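Local coordinates for protein endoglucanase (Clostridium thermocellum, PDB 2E4T) that hydrolyses internal beta-1,4-glucosidic bonds of cellulose and probably xyloglucan, through the family 44 glycoside hydrolase domain of a larger multidomain enzyme, at residues Asp159-Val162 with Asn163-Asn167. Sequence-based numbering, arbitrary orientation.
Sequences DEFV and NYLVN
Phe161 and Leu165, one turn apart on a single alpha-helix, form the tightly packed side of this local contact. Leu165 brings its CD1 methyl obliquely against the ring, 3.8 Å from Phe161 CE1. The Phe161 ring projects outward from the helix, with CG anti to the backbone N (chi1 179°), and its CD1-CE1 side lies nearest that methyl. Both residues are buried and apolar: the flat ring suits stacking with Trp53, and the branched leucine packs beside it against Val90 and Thr91. Next to this pair, Val162 CG1 lies 4.0 Å from Val166 CG2; beta-branched valines are compact enough to pack close to the helix surface. The backbone beneath is regular, with Val166 N bonded to Val162 O at 2.8 Å and nearly straight, the N-H...O angle being 170°.

The Glu160-Asn163 side is looser and hydrated. One water donates to Glu160 O at 2.8 Å and accepts from Asn163 ND2 at 2.9 Å. Glu160 O, which also receives Tyr164 N at 3.0 Å, is thus gripped twice, and a polar amide suits Asn163's partly exposed position. The Glu160 carboxylate turns to Lys141 in a salt bridge and to Ser146 N, close to the calcium site that includes Glu54 and Asp150.

Within the TIM barrel, the helix 158-169 rests Phe161 and Val162 on strand 104-109, Leu165 on helix 88-99, and Val162 and Asn163 on Val221 of helix 204-221.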
loop_
_atom_site.group_PDB
_atom_site.type_symbol
_atom_site.label_atom_id
_atom_site.label_comp_id
_atom_site.label_asym_id
_atom_site.label_seq_id
_atom_site.Cartn_x
_atom_site.Cartn_y
_atom_site.Cartn_z
ATOM N N ASP A 159 15.301 0.791 -18.824
ATOM C CA ASP A 159 14.817 -0.336 -19.600
ATOM C C ASP A 159 15.809 -1.524 -19.532
ATOM O O ASP A 159 15.374 -2.672 -19.546
ATOM C CB ASP A 159 14.407 0.059 -21.025
ATOM C CG ASP A 159 15.500 0.657 -21.887
ATOM O OD1 ASP A 159 16.633 0.925 -21.457
ATOM O OD2 ASP A 159 15.123 0.879 -23.107
ATOM N N GLU A 160 17.117 -1.241 -19.459
ATOM C CA GLU A 160 18.096 -2.292 -19.350
ATOM C C GLU A 160 17.953 -3.039 -18.003
ATOM O O GLU A 160 18.098 -4.267 -17.936
ATOM C CB GLU A 160 19.499 -1.725 -19.538
ATOM C CG GLU A 160 20.549 -2.819 -19.679
ATOM C CD GLU A 160 21.901 -2.241 -20.088
ATOM O OE1 GLU A 160 22.402 -1.301 -19.388
ATOM O OE2 GLU A 160 22.464 -2.719 -21.114
ATOM N N PHE A 161 17.645 -2.285 -16.931
ATOM C CA PHE A 161 17.380 -2.878 -15.614
ATOM C C PHE A 161 16.160 -3.823 -15.726
ATOM O O PHE A 161 16.205 -4.993 -15.286
ATOM C CB PHE A 161 17.148 -1.721 -14.653
ATOM C CG PHE A 161 16.818 -2.020 -13.198
ATOM C CD1 PHE A 161 16.986 -3.261 -12.593
ATOM C CD2 PHE A 161 16.359 -0.939 -12.436
ATOM C CE1 PHE A 161 16.658 -3.426 -11.259
ATOM C CE2 PHE A 161 16.046 -1.107 -11.088
ATOM C CZ PHE A 161 16.201 -2.344 -10.505
ATOM N N VAL A 162 15.050 -3.320 -16.272
ATOM C CA VAL A 162 13.860 -4.167 -16.441
ATOM C C VAL A 162 14.193 -5.394 -17.283
ATOM O O VAL A 162 13.770 -6.519 -16.992
ATOM C CB VAL A 162 12.678 -3.354 -16.986
ATOM C CG1 VAL A 162 11.492 -4.265 -17.280
ATOM C CG2 VAL A 162 12.288 -2.284 -15.978
ATOM N N ASN A 163 14.965 -5.202 -18.367
ATOM C CA ASN A 163 15.326 -6.350 -19.212
ATOM C C ASN A 163 16.090 -7.416 -18.383
ATOM O O ASN A 163 15.876 -8.627 -18.572
ATOM C CB ASN A 163 16.195 -5.857 -20.383
ATOM C CG ASN A 163 16.609 -7.012 -21.256
ATOM O OD1 ASN A 163 15.771 -7.562 -22.006
ATOM N ND2 ASN A 163 17.870 -7.448 -21.139
ATOM N N TYR A 164 16.989 -6.987 -17.492
ATOM C CA TYR A 164 17.723 -7.938 -16.664
ATOM C C TYR A 164 16.753 -8.768 -15.809
ATOM O O TYR A 164 16.894 -10.011 -15.677
ATOM C CB TYR A 164 18.730 -7.167 -15.802
ATOM C CG TYR A 164 19.592 -8.049 -14.944
ATOM C CD1 TYR A 164 20.867 -8.385 -15.392
ATOM C CD2 TYR A 164 19.189 -8.510 -13.682
ATOM C CE1 TYR A 164 21.713 -9.202 -14.644
ATOM C CE2 TYR A 164 20.052 -9.328 -12.943
ATOM C CZ TYR A 164 21.307 -9.690 -13.440
ATOM O OH TYR A 164 22.100 -10.507 -12.644
ATOM N N LEU A 165 15.782 -8.084 -15.225
ATOM C CA LEU A 165 14.783 -8.750 -14.365
ATOM C C LEU A 165 13.902 -9.720 -15.192
ATOM O O LEU A 165 13.646 -10.852 -14.754
ATOM C CB LEU A 165 13.935 -7.714 -13.654
ATOM C CG LEU A 165 14.721 -6.845 -12.681
ATOM C CD1 LEU A 165 13.807 -5.720 -12.151
ATOM C CD2 LEU A 165 15.334 -7.602 -11.536
ATOM N N VAL A 166 13.422 -9.263 -16.347
ATOM C CA VAL A 166 12.582 -10.113 -17.194
ATOM C C VAL A 166 13.377 -11.318 -17.700
ATOM O O VAL A 166 12.843 -12.442 -17.767
ATOM C CB VAL A 166 12.021 -9.297 -18.377
ATOM C CG1 VAL A 166 11.329 -10.169 -19.408
ATOM C CG2 VAL A 166 11.059 -8.254 -17.828
ATOM N N ASN A 167 14.650 -11.127 -18.048
ATOM C CA ASN A 167 15.497 -12.240 -18.430
ATOM C C ASN A 167 15.578 -13.287 -17.318
ATOM O O ASN A 167 15.551 -14.498 -17.579
ATOM C CB ASN A 167 16.879 -11.708 -18.804
ATOM C CG ASN A 167 17.818 -12.833 -19.193
ATOM O OD1 ASN A 167 18.637 -13.257 -18.342
ATOM N ND2 ASN A 167 17.645 -13.391 -20.352
HETATM O O HOH W 1 19.693 -6.172 -19.293
#